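Local coordinates for protein beta-lactamase Mb2281c (Mycobacterium bovis, PDB 3I7J) that probably acts as a serine hydrolase related to beta-lactamases and penicillin-binding proteins, at residues E205-N208 with P212-T215; G184-L189 with V194-D199. All blocks are in the same frame, centred on the assembly; numbering follows the deposited sequence.

Contact 1. Residues E205-N208 with P212-T215; sequences EIRN and PHWT
Glu205 and Arg207 reach from the chain at the edge of the antiparallel sheet to His213, Trp214 and Thr215, on the loop that leads on from strand 205-206 toward strand 224-228. The sheet is the six-stranded one of the beta-lactamase fold, and 205-206 is its outermost strand on this side. Glu205 is the polar centre of a buried contact. Its CG stands anti to the backbone N (chi1 -167°) and the chain bends at the next bond, which carries the carboxylate across to the two aromatic side chains. Trp214 NE1 donates to Glu205 OE1 over 2.9 Å at 153°; the oxygen lies in the indole plane, at its edge, and is approached on its syn side, with the carboxylate and ring planes steeply inclined to each other. The other oxygen, OE2, forms a salt bridge with Lys210, so the two carboxylate oxygens have different partners. The imidazole of His213 meets both Glu205 and Arg207, with the carboxylate carbon of Glu205 at its edge. CG of Arg207 approaches the imidazole obliquely. One face of the imidazole is covered by CD1 of the Trp214 indole, and the indole in turn meets Phe227 and Trp235. Arg207 runs extended from CG to NE past Thr215, and its NH2 is hydrogen-bonded to the carbonyl of Gly216, just beyond the loop segment. A second, weak bond joins the same guanidinium to the next residue: Arg207 NH1 to the carbonyl O of Asn208, 2.7 Å at 125°.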
loop_
_atom_site.group_PDB
_atom_site.type_symbol
_atom_site.label_atom_id
_atom_site.label_comp_id
_atom_site.label_asym_id
_atom_site.label_seq_id
_atom_site.Cartn_x
_atom_site.Cartn_y
_atom_site.Cartn_z
ATOM N N GLU A 205 -0.920 2.567 -4.443
ATOM C CA GLU A 205 -0.300 2.983 -5.694
ATOM C C GLU A 205 -0.957 2.155 -6.784
ATOM O O GLU A 205 -1.375 1.022 -6.541
ATOM C CB GLU A 205 1.202 2.697 -5.709
ATOM C CG GLU A 205 1.925 3.399 -6.857
ATOM C CD GLU A 205 3.137 2.623 -7.369
ATOM O OE1 GLU A 205 3.857 2.008 -6.551
ATOM O OE2 GLU A 205 3.373 2.642 -8.594
ATOM N N ILE A 206 -1.070 2.729 -7.977
ATOM C CA ILE A 206 -1.635 2.024 -9.125
ATOM C C ILE A 206 -0.516 1.950 -10.165
ATOM O O ILE A 206 0.106 2.957 -10.499
ATOM C CB ILE A 206 -2.857 2.763 -9.712
ATOM C CG1 ILE A 206 -4.037 2.664 -8.741
ATOM C CG2 ILE A 206 -3.256 2.150 -11.043
ATOM C CD1 ILE A 206 -5.300 3.401 -9.234
ATOM N N ARG A 207 -0.263 0.745 -10.656
ATOM C CA ARG A 207 0.796 0.487 -11.621
ATOM C C ARG A 207 0.647 1.193 -12.952
ATOM O O ARG A 207 1.576 1.851 -13.441
ATOM C CB ARG A 207 0.890 -1.015 -11.885
ATOM C CG ARG A 207 1.925 -1.426 -12.923
ATOM C CD ARG A 207 1.808 -2.914 -13.205
ATOM N NE ARG A 207 2.841 -3.421 -14.111
ATOM C CZ ARG A 207 2.880 -3.182 -15.418
ATOM N NH1 ARG A 207 1.946 -2.437 -15.994
ATOM N NH2 ARG A 207 3.851 -3.701 -16.152
ATOM N N ASN A 208 -0.532 1.041 -13.540
ATOM C CA ASN A 208 -0.812 1.613 -14.843
ATOM C C ASN A 208 0.220 0.955 -15.748
ATOM O O ASN A 208 0.287 -0.271 -15.814
ATOM C CB ASN A 208 -0.623 3.126 -14.817
ATOM C CG ASN A 208 -1.072 3.782 -16.095
ATOM O OD1 ASN A 208 -2.245 3.730 -16.453
ATOM N ND2 ASN A 208 -0.137 4.401 -16.802
ATOM N N PRO A 212 10.703 1.994 -15.417
ATOM C CA PRO A 212 10.741 0.670 -14.792
ATOM C C PRO A 212 9.799 0.666 -13.588
ATOM O O PRO A 212 9.352 1.728 -13.155
ATOM C CB PRO A 212 12.204 0.527 -14.398
ATOM C CG PRO A 212 12.565 1.921 -14.012
ATOM C CD PRO A 212 11.924 2.756 -15.108
ATOM N N HIS A 213 9.496 -0.514 -13.051
ATOM C CA HIS A 213 8.583 -0.620 -11.909
ATOM C C HIS A 213 8.945 -1.817 -11.035
ATOM O O HIS A 213 9.757 -2.652 -11.431
ATOM C CB HIS A 213 7.138 -0.772 -12.408
ATOM C CG HIS A 213 6.102 -0.419 -11.382
ATOM N ND1 HIS A 213 5.968 0.853 -10.874
ATOM C CD2 HIS A 213 5.156 -1.171 -10.770
ATOM C CE1 HIS A 213 4.984 0.872 -9.992
ATOM N NE2 HIS A 213 4.475 -0.342 -9.910
ATOM N N TRP A 214 8.350 -1.904 -9.850
ATOM C CA TRP A 214 8.639 -3.020 -8.959
ATOM C C TRP A 214 7.785 -4.245 -9.268
ATOM O O TRP A 214 8.153 -5.360 -8.894
ATOM C CB TRP A 214 8.473 -2.606 -7.489
ATOM C CG TRP A 214 7.203 -1.862 -7.182
ATOM C CD1 TRP A 214 6.955 -0.533 -7.384
ATOM C CD2 TRP A 214 6.010 -2.414 -6.616
ATOM N NE1 TRP A 214 5.674 -0.224 -6.975
ATOM C CE2 TRP A 214 5.074 -1.361 -6.503
ATOM C CE3 TRP A 214 5.638 -3.702 -6.196
ATOM C CZ2 TRP A 214 3.791 -1.553 -5.981
ATOM C CZ3 TRP A 214 4.362 -3.892 -5.680
ATOM C CH2 TRP A 214 3.454 -2.820 -5.579
ATOM N N THR A 215 6.653 -4.054 -9.947
ATOM C CA THR A 215 5.796 -5.187 -10.304
ATOM C C THR A 215 6.339 -5.886 -11.558
ATOM O O THR A 215 7.365 -5.483 -12.113
ATOM C CB THR A 215 4.324 -4.751 -10.565
ATOM O OG1 THR A 215 4.281 -3.786 -11.626
ATOM C CG2 THR A 215 3.713 -4.150 -9.311
#

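Contact 2. Residues G184-L189 with V194-D199; sequences GLDGVL and VQRPND
A two-stranded antiparallel hairpin and the chain running into and out of it make this partly buried contact, about 17 Å (centre to centre) from the middle of the chain. Gly187 and Gln195 form a hydrogen-bonded pair: Gly187 N donates to Gln195 O over 3.1 Å, and Gln195 N returns a bond to Gly187 O at 2.6 Å. In the next, non-hydrogen-bonded pair, Val188 CG1 and Val194 CG2 pack tightly at 3.4 Å. Past the strand ends one more backbone bond joins the two segments: Asn198 N donates to Leu185 O at 3.0 Å and 161°, beyond the cis peptide before Pro197. This beta hairpin, 187-189 with 193-195, is a small sheet separate from the six-stranded sheet of the beta-lactamase fold. On its exposed side Asp186 OD2 and Arg196 NH1 form a salt bridge of 2.7 Å. The carboxylate oxygen lies in the guanidinium plane, while the nitrogen comes to its anti side; Val194 CG1 sits over the centre of one guanidinium face, so the arginine is held at an edge and covered on a face. With its CG anti to the backbone N (chi1 -169°), Asn198 points toward segment 184-189, its CB beside Gly187 O and its amide beside Leu189 CB, and its OD1 accepts a hydrogen bond from Lys210. Leu189 CB lies alongside CG of Gln195. Two waters tie the outer ends together through Asp199 OD1: one accepts from Gly184 N, and the other donates to Leu185 O at 2.8 Å.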
loop_
_atom_site.group_PDB
_atom_site.type_symbol
_atom_site.label_atom_id
_atom_site.label_comp_id
_atom_site.label_asym_id
_atom_site.label_seq_id
_atom_site.Cartn_x
_atom_site.Cartn_y
_atom_site.Cartn_z
ATOM N N GLY A 184 -3.882 12.142 -14.748
ATOM C CA GLY A 184 -3.133 13.058 -15.588
ATOM C C GLY A 184 -1.904 13.661 -14.948
ATOM O O GLY A 184 -1.129 14.326 -15.626
ATOM N N LEU A 185 -1.718 13.428 -13.651
ATOM C CA LEU A 185 -0.571 13.980 -12.943
ATOM C C LEU A 185 0.704 13.145 -13.078
ATOM O O LEU A 185 0.696 11.925 -12.885
ATOM C CB LEU A 185 -0.918 14.162 -11.463
ATOM C CG LEU A 185 -2.109 15.075 -11.148
ATOM C CD1 LEU A 185 -2.315 15.120 -9.641
ATOM C CD2 LEU A 185 -1.860 16.489 -11.695
ATOM N N ASP A 186 1.798 13.823 -13.412
ATOM C CA ASP A 186 3.103 13.190 -13.577
ATOM C C ASP A 186 3.913 13.346 -12.307
ATOM O O ASP A 186 3.602 14.182 -11.461
ATOM C CB ASP A 186 3.876 13.840 -14.725
ATOM C CG ASP A 186 3.414 13.367 -16.084
ATOM O OD1 ASP A 186 2.445 12.584 -16.159
ATOM O OD2 ASP A 186 4.024 13.780 -17.086
ATOM N N GLY A 187 4.965 12.545 -12.174
ATOM C CA GLY A 187 5.788 12.645 -10.988
ATOM C C GLY A 187 6.721 11.477 -10.778
ATOM O O GLY A 187 6.686 10.489 -11.507
ATOM N N VAL A 188 7.563 11.582 -9.765
ATOM C CA VAL A 188 8.498 10.515 -9.503
ATOM C C VAL A 188 7.964 9.495 -8.509
ATOM O O VAL A 188 7.254 9.831 -7.561
ATOM C CB VAL A 188 9.839 11.070 -8.983
ATOM C CG1 VAL A 188 10.454 11.991 -10.026
ATOM C CG2 VAL A 188 9.625 11.814 -7.682
ATOM N N LEU A 189 8.278 8.236 -8.771
ATOM C CA LEU A 189 7.906 7.151 -7.887
ATOM C C LEU A 189 9.252 6.835 -7.248
ATOM O O LEU A 189 10.140 6.293 -7.902
ATOM C CB LEU A 189 7.401 5.948 -8.675
ATOM C CG LEU A 189 7.229 4.656 -7.853
ATOM C CD1 LEU A 189 6.180 4.855 -6.762
ATOM C CD2 LEU A 189 6.817 3.517 -8.788
ATOM N N VAL A 194 10.989 9.549 -12.439
ATOM C CA VAL A 194 9.810 10.176 -13.018
ATOM C C VAL A 194 8.940 9.168 -13.752
ATOM O O VAL A 194 9.443 8.277 -14.442
ATOM C CB VAL A 194 10.188 11.285 -14.038
ATOM C CG1 VAL A 194 8.925 11.941 -14.593
ATOM C CG2 VAL A 194 11.073 12.324 -13.377
ATOM N N GLN A 195 7.626 9.313 -13.595
ATOM C CA GLN A 195 6.660 8.440 -14.262
ATOM C C GLN A 195 5.570 9.326 -14.853
ATOM O O GLN A 195 5.081 10.247 -14.195
ATOM C CB GLN A 195 6.061 7.437 -13.265
ATOM C CG GLN A 195 7.085 6.458 -12.687
ATOM C CD GLN A 195 7.605 5.458 -13.711
ATOM O OE1 GLN A 195 8.737 4.980 -13.617
ATOM N NE2 GLN A 195 6.779 5.131 -14.681
ATOM N N ARG A 196 5.208 9.056 -16.104
ATOM C CA ARG A 196 4.185 9.842 -16.797
ATOM C C ARG A 196 3.092 8.946 -17.366
ATOM O O ARG A 196 3.256 8.366 -18.432
ATOM C CB ARG A 196 4.805 10.637 -17.943
ATOM C CG ARG A 196 5.951 11.552 -17.550
ATOM C CD ARG A 196 6.557 12.217 -18.786
ATOM N NE ARG A 196 7.749 12.991 -18.453
ATOM C CZ ARG A 196 7.742 14.047 -17.653
ATOM N NH1 ARG A 196 6.603 14.456 -17.112
ATOM N NH2 ARG A 196 8.877 14.678 -17.372
ATOM N N PRO A 197 1.951 8.837 -16.671
ATOM C CA PRO A 197 1.670 9.513 -15.403
ATOM C C PRO A 197 2.052 8.649 -14.201
ATOM O O PRO A 197 2.358 7.465 -14.352
ATOM C CB PRO A 197 0.167 9.746 -15.482
ATOM C CG PRO A 197 -0.307 8.459 -16.107
ATOM C CD PRO A 197 0.733 8.186 -17.195
ATOM N N ASN A 198 2.037 9.242 -13.011
ATOM C CA ASN A 198 2.361 8.509 -11.788
ATOM C C ASN A 198 1.042 8.317 -11.043
ATOM O O ASN A 198 0.787 8.947 -10.029
ATOM C CB ASN A 198 3.370 9.293 -10.931
ATOM C CG ASN A 198 3.943 8.455 -9.795
ATOM O OD1 ASN A 198 3.926 7.232 -9.852
ATOM N ND2 ASN A 198 4.463 9.112 -8.773
ATOM N N ASP A 199 0.208 7.429 -11.573
ATOM C CA ASP A 199 -1.114 7.146 -11.017
ATOM C C ASP A 199 -1.144 6.624 -9.594
ATOM O O ASP A 199 -0.329 5.789 -9.192
ATOM C CB ASP A 199 -1.842 6.149 -11.910
ATOM C CG ASP A 199 -2.261 6.751 -13.233
ATOM O OD1 ASP A 199 -2.050 7.973 -13.423
ATOM O OD2 ASP A 199 -2.806 5.996 -14.069
HETATM O O HOH W 1 -3.698 9.233 -15.168
HETATM O O HOH W 2 -1.591 10.460 -12.214
#

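In the fold
The hairpin of contact 2 comes first along the chain and contact 1 follows; their centres are about 11 Å apart. The hairpin of contact 2 and the sheet edge of contact 1 belong to separate sheets, yet they touch: Leu189 CD2 packs against Glu205 OE2 at 3.6 Å. Lys210, between the two segments of contact 1, links both by pairing with Glu205 and Asn198. The side chains of Glu205 and Asn198 are close to, but not in contact with, a possible SxxK motif (Ser40, Lys43, with Tyr99), which suggests that both contacts help build the surroundings of a putative active site.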